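Local coordinates for pyrrolidone-carboxylate peptidase (Pyrococcus furiosus, PDB 1X10), which removes the N-terminal pyroglutamyl (5-oxoproline) group from polypeptides, as a thiol peptidase of the C15 family working as a homotetramer, at residues Lys118-Lys123 with Ile200-Glu205. The protein carries 3 engineered substitutions. Sequence-based numbering, arbitrary orientation.
Sequences KKIMKK and IEVALE
V202 packs against K119, I120 and K123 of the neighbouring helix, a compact example of how one beta-branched side chain can serve several partners at a helix-helix contact. V202 CB already lies 3.9 Å from I120 CG1, and from there the two methyls part. V202 CG1, anti to the backbone N (chi1 177°), meets I120 CG1 at 3.8 Å and also touches K119 CB. V202 CG2 turns to the next helical turn, resting 3.9 Å from K123 CB and almost as near to K123 CG. Replacing V202 by an alanine removes both methyls, and is likely to open a gap beside I120 and leave the CB atoms of K119 and K123 without their apolar partner.

Polar ends stay at the margin. K119 uses only its first carbon here, since its extended chain runs on to a salt bridge with E206. K123, bent at chi2 (61°) and again near its tip, brings NZ within 2.6 Å of a water, which in turn donates to E201 OE2 at 2.6 Å. The lysine and glutamate are thus joined through solvent, with K123 NZ 4.9 Å from E201 OE2, too far for direct contact, and E201 has a weak, long ion pair with R127 besides.

The axes of segments 118-123 and 200-205 come within 9.3 Å, with 135° between their N-to-C directions, oblique but closer to antiparallel than to parallel. Both helices pack on the central mixed sheet: I120 touches I78 of strand 76-83, whereas I200 rests on V3 and V5 of strand 2-8, and V202 meets I120 where helices 117-126 and 189-206 lie together beside the sheet of this alpha/beta fold.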
loop_
_atom_site.group_PDB
_atom_site.type_symbol
_atom_site.label_atom_id
_atom_site.label_comp_id
_atom_site.label_asym_id
_atom_site.label_seq_id
_atom_site.Cartn_x
_atom_site.Cartn_y
_atom_site.Cartn_z
ATOM N N LYS A 118 -17.497 16.566 -9.859
ATOM C CA LYS A 118 -18.322 15.361 -9.775
ATOM C C LYS A 118 -18.782 14.895 -11.160
ATOM O O LYS A 118 -18.808 13.696 -11.436
ATOM C CB LYS A 118 -19.529 15.591 -8.855
ATOM C CG LYS A 118 -19.174 15.650 -7.362
ATOM C CD LYS A 118 -18.471 14.363 -6.907
ATOM C CE LYS A 118 -18.059 14.398 -5.432
ATOM N NZ LYS A 118 -19.214 14.349 -4.493
ATOM N N LYS A 119 -19.143 15.836 -12.030
ATOM C CA LYS A 119 -19.572 15.475 -13.379
ATOM C C LYS A 119 -18.399 14.899 -14.174
ATOM O O LYS A 119 -18.567 13.972 -14.968
ATOM C CB LYS A 119 -20.145 16.691 -14.109
ATOM C CG LYS A 119 -21.490 17.150 -13.573
ATOM C CD LYS A 119 -22.055 18.275 -14.417
ATOM C CE LYS A 119 -23.455 18.660 -13.958
ATOM N NZ LYS A 119 -24.004 19.785 -14.763
ATOM N N ILE A 120 -17.211 15.458 -13.966
ATOM C CA ILE A 120 -16.025 14.970 -14.653
ATOM C C ILE A 120 -15.756 13.528 -14.211
ATOM O O ILE A 120 -15.545 12.646 -15.039
ATOM C CB ILE A 120 -14.798 15.863 -14.335
ATOM C CG1 ILE A 120 -14.985 17.234 -14.988
ATOM C CG2 ILE A 120 -13.519 15.204 -14.823
ATOM C CD1 ILE A 120 -13.913 18.248 -14.625
ATOM N N MET A 121 -15.782 13.287 -12.903
ATOM C CA MET A 121 -15.540 11.945 -12.386
ATOM C C MET A 121 -16.553 10.956 -12.964
ATOM O O MET A 121 -16.207 9.834 -13.339
ATOM C CB MET A 121 -15.624 11.938 -10.855
ATOM C CG MET A 121 -15.473 10.546 -10.236
ATOM S SD MET A 121 -15.367 10.524 -8.413
ATOM C CE MET A 121 -17.117 10.618 -7.971
ATOM N N LYS A 122 -17.806 11.386 -13.037
ATOM C CA LYS A 122 -18.869 10.543 -13.560
ATOM C C LYS A 122 -18.634 10.176 -15.026
ATOM O O LYS A 122 -18.796 9.025 -15.419
ATOM C CB LYS A 122 -20.213 11.255 -13.392
ATOM C CG LYS A 122 -21.432 10.409 -13.730
ATOM C CD LYS A 122 -21.626 10.265 -15.225
ATOM C CE LYS A 122 -22.028 11.587 -15.876
ATOM N NZ LYS A 122 -22.203 11.457 -17.355
ATOM N N LYS A 123 -18.252 11.155 -15.838
ATOM C CA LYS A 123 -18.007 10.897 -17.253
ATOM C C LYS A 123 -16.798 9.980 -17.445
ATOM O O LYS A 123 -16.809 9.088 -18.297
ATOM C CB LYS A 123 -17.788 12.211 -18.006
ATOM C CG LYS A 123 -17.831 12.061 -19.513
ATOM C CD LYS A 123 -19.195 11.543 -19.956
ATOM C CE LYS A 123 -19.264 11.365 -21.465
ATOM N NZ LYS A 123 -19.098 12.660 -22.176
ATOM N N ILE A 200 -11.913 18.514 -20.054
ATOM C CA ILE A 200 -12.091 19.748 -20.817
ATOM C C ILE A 200 -13.490 19.787 -21.440
ATOM O O ILE A 200 -14.200 20.790 -21.350
ATOM C CB ILE A 200 -11.030 19.863 -21.944
ATOM C CG1 ILE A 200 -9.629 19.949 -21.336
ATOM C CG2 ILE A 200 -11.312 21.091 -22.798
ATOM C CD1 ILE A 200 -8.513 19.866 -22.353
ATOM N N GLU A 201 -13.882 18.683 -22.067
ATOM C CA GLU A 201 -15.191 18.580 -22.701
ATOM C C GLU A 201 -16.314 18.817 -21.697
ATOM O O GLU A 201 -17.252 19.576 -21.965
ATOM C CB GLU A 201 -15.355 17.197 -23.337
ATOM C CG GLU A 201 -14.342 16.907 -24.431
ATOM C CD GLU A 201 -14.357 15.459 -24.893
ATOM O OE1 GLU A 201 -13.562 15.130 -25.796
ATOM O OE2 GLU A 201 -15.150 14.649 -24.359
ATOM N N VAL A 202 -16.212 18.175 -20.537
ATOM C CA VAL A 202 -17.228 18.324 -19.501
ATOM C C VAL A 202 -17.258 19.759 -18.962
ATOM O O VAL A 202 -18.333 20.307 -18.707
ATOM C CB VAL A 202 -16.983 17.334 -18.342
ATOM C CG1 VAL A 202 -18.009 17.555 -17.234
ATOM C CG2 VAL A 202 -17.059 15.897 -18.868
ATOM N N ALA A 203 -16.087 20.365 -18.794
ATOM C CA ALA A 203 -16.019 21.736 -18.303
ATOM C C ALA A 203 -16.697 22.660 -19.315
ATOM O O ALA A 203 -17.540 23.488 -18.955
ATOM C CB ALA A 203 -14.565 22.158 -18.094
ATOM N N LEU A 204 -16.333 22.508 -20.586
ATOM C CA LEU A 204 -16.907 23.328 -21.646
ATOM C C LEU A 204 -18.426 23.214 -21.695
ATOM O O LEU A 204 -19.131 24.219 -21.783
ATOM C CB LEU A 204 -16.321 22.928 -23.003
ATOM C CG LEU A 204 -14.880 23.363 -23.281
ATOM C CD1 LEU A 204 -14.365 22.656 -24.523
ATOM C CD2 LEU A 204 -14.827 24.877 -23.457
ATOM N N GLU A 205 -18.931 21.988 -21.637
ATOM C CA GLU A 205 -20.370 21.760 -21.672
ATOM C C GLU A 205 -21.051 22.419 -20.479
ATOM O O GLU A 205 -22.211 22.828 -20.556
ATOM C CB GLU A 205 -20.663 20.261 -21.668
ATOM C CG GLU A 205 -20.240 19.550 -22.941
ATOM C CD GLU A 205 -20.383 18.041 -22.841
ATOM O OE1 GLU A 205 -21.473 17.571 -22.453
ATOM O OE2 GLU A 205 -19.406 17.326 -23.155
HETATM O O HOH W 1 -16.949 14.045 -22.523
#